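PDB 4XIO: sialidase B from Streptococcus pneumoniae TIGR4, which hydrolyses alpha-glycosidic linkages that hold terminal sialic acid residues on oligosaccharides, glycoproteins and glycolipids. Local coordinates for residues A[259-264]-A[406-411]. The protein carries 1 engineered substitution. Sequence-based numbering, arbitrary orientation.
Sequences KFNDYE and VFYKDS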
# COMPACT_ATOMS: atom_id res chain seq x y z
N LYS A 259 -2.45 7.68 -15.43
CA LYS A 259 -1.10 7.18 -15.72
C LYS A 259 -0.30 8.23 -16.48
O LYS A 259 -0.85 9.03 -17.26
CB LYS A 259 -1.18 5.87 -16.53
CG LYS A 259 -1.06 6.04 -18.03
CD LYS A 259 -0.86 4.70 -18.74
CE LYS A 259 0.43 4.01 -18.30
NZ LYS A 259 1.66 4.46 -19.05
N PHE A 260 1.01 8.25 -16.24
CA PHE A 260 1.94 9.09 -17.00
C PHE A 260 2.90 8.16 -17.75
O PHE A 260 3.10 7.01 -17.34
CB PHE A 260 2.74 10.01 -16.07
CG PHE A 260 2.01 11.27 -15.64
CD1 PHE A 260 1.39 12.10 -16.57
CD2 PHE A 260 1.96 11.62 -14.29
CE1 PHE A 260 0.74 13.28 -16.16
CE2 PHE A 260 1.31 12.78 -13.87
CZ PHE A 260 0.70 13.61 -14.80
N ASN A 261 3.48 8.65 -18.85
CA ASN A 261 4.32 7.82 -19.71
C ASN A 261 5.77 8.29 -19.78
O ASN A 261 6.55 7.77 -20.58
CB ASN A 261 3.77 7.81 -21.15
CG ASN A 261 2.28 7.54 -21.22
OD1 ASN A 261 1.79 6.57 -20.65
ND2 ASN A 261 1.55 8.39 -21.94
N ASP A 262 6.12 9.29 -18.97
CA ASP A 262 7.46 9.88 -19.06
C ASP A 262 8.55 8.91 -18.62
O ASP A 262 9.70 9.00 -19.08
CB ASP A 262 7.57 11.22 -18.33
CG ASP A 262 7.00 11.20 -16.90
OD1 ASP A 262 5.94 10.58 -16.67
OD2 ASP A 262 7.62 11.84 -16.01
N TYR A 263 8.18 8.01 -17.71
CA TYR A 263 9.05 6.89 -17.34
C TYR A 263 8.35 5.58 -17.65
O TYR A 263 7.11 5.49 -17.58
CB TYR A 263 9.41 6.95 -15.84
CG TYR A 263 10.57 7.87 -15.50
CD1 TYR A 263 10.53 9.23 -15.83
CD2 TYR A 263 11.70 7.39 -14.85
CE1 TYR A 263 11.59 10.08 -15.52
CE2 TYR A 263 12.77 8.24 -14.53
CZ TYR A 263 12.70 9.57 -14.87
OH TYR A 263 13.75 10.42 -14.56
N GLU A 264 9.13 4.56 -18.00
CA GLU A 264 8.62 3.22 -18.28
C GLU A 264 7.97 2.61 -17.03
O GLU A 264 8.42 2.85 -15.91
CB GLU A 264 9.78 2.34 -18.73
CG GLU A 264 9.39 0.92 -19.16
CD GLU A 264 10.59 0.03 -19.44
OE1 GLU A 264 11.74 0.47 -19.22
OE2 GLU A 264 10.38 -1.12 -19.89
N VAL A 406 2.85 18.42 -20.19
CA VAL A 406 3.31 19.57 -19.41
C VAL A 406 3.74 19.22 -17.98
O VAL A 406 4.34 20.05 -17.27
CB VAL A 406 2.28 20.74 -19.40
CG1 VAL A 406 2.08 21.28 -20.82
CG2 VAL A 406 0.95 20.28 -18.82
N PHE A 407 3.47 18.00 -17.56
CA PHE A 407 3.89 17.54 -16.24
C PHE A 407 5.27 16.86 -16.28
O PHE A 407 5.77 16.39 -15.26
CB PHE A 407 2.84 16.60 -15.64
CG PHE A 407 1.65 17.31 -15.08
CD1 PHE A 407 0.58 17.66 -15.90
CD2 PHE A 407 1.59 17.64 -13.73
CE1 PHE A 407 -0.52 18.34 -15.39
CE2 PHE A 407 0.50 18.32 -13.20
CZ PHE A 407 -0.56 18.67 -14.04
N TYR A 408 5.88 16.82 -17.47
CA TYR A 408 7.12 16.07 -17.66
C TYR A 408 8.39 16.91 -17.53
O TYR A 408 8.39 18.12 -17.79
CB TYR A 408 7.15 15.42 -19.05
CG TYR A 408 6.15 14.30 -19.27
CD1 TYR A 408 5.32 13.85 -18.25
CD2 TYR A 408 6.07 13.68 -20.51
CE1 TYR A 408 4.41 12.80 -18.47
CE2 TYR A 408 5.17 12.64 -20.74
CZ TYR A 408 4.34 12.21 -19.72
OH TYR A 408 3.46 11.18 -19.95
N LYS A 409 9.48 16.25 -17.14
CA LYS A 409 10.78 16.90 -17.01
C LYS A 409 11.30 17.43 -18.36
O LYS A 409 11.90 18.50 -18.43
CB LYS A 409 11.79 15.91 -16.42
CG LYS A 409 13.22 16.44 -16.29
CD LYS A 409 14.08 15.40 -15.59
CE LYS A 409 15.56 15.71 -15.74
NZ LYS A 409 16.37 14.78 -14.90
N ASP A 410 11.06 16.68 -19.43
CA ASP A 410 11.61 17.04 -20.74
C ASP A 410 10.70 17.94 -21.56
O ASP A 410 11.00 18.25 -22.72
CB ASP A 410 11.94 15.77 -21.54
CG ASP A 410 13.13 14.99 -20.98
OD1 ASP A 410 13.65 15.35 -19.91
OD2 ASP A 410 13.52 13.99 -21.63
N SER A 411 9.57 18.35 -21.00
CA SER A 411 8.60 19.14 -21.77
C SER A 411 9.08 20.57 -22.05
O SER A 411 9.72 21.21 -21.20
CB SER A 411 7.24 19.18 -21.05
OG SER A 411 6.31 19.98 -21.77
O HOH W 1 2.79 11.09 -22.59
O HOH W 2 9.55 13.45 -16.51
O HOH W 3 15.80 12.18 -15.34
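Asp-262 and Tyr-408 bring two irregular loops together, their CA atoms 6.4 Å apart, and Tyr-408 opens a type I beta turn that closes at Ser-411. Tyrosine suits this place because its long phenol spans the gap, offering a ring to Asp-262 and an OH that accepts the backbone N-H of Asn-261 at 2.8 Å in a fairly straight bond (161°). A water linking this hydroxyl to Asn-261 ND2 gives the oxygen a second polar partner. Aspartate is short enough to lay CB 3.3 Å above the ring centre in a CH-pi contact. With CG between its own N and carbonyl carbon (chi1 48°), the carboxylate lies nearly parallel to the ring, while OD2 accepts Ala-285 N and a water held by Lys-409 N. In this sialidase, the loops follow strands 255-256 and 400-403, the latter belonging to the sheet inserted between strands 301-308 and 420-426, so the contact joins that insertion to the family's beta-propeller. Phe-260, flat and apolar, fits between Tyr-408 and Phe-407 in an aromatic cluster: its CD1 meets the tyrosine edge at CE1 (3.6 Å), its CZ Phe-407 CB (3.8 Å). Val-307 touches both phenylalanines, Phe-287 stacks on Phe-260, and Val-381 touches Tyr-408.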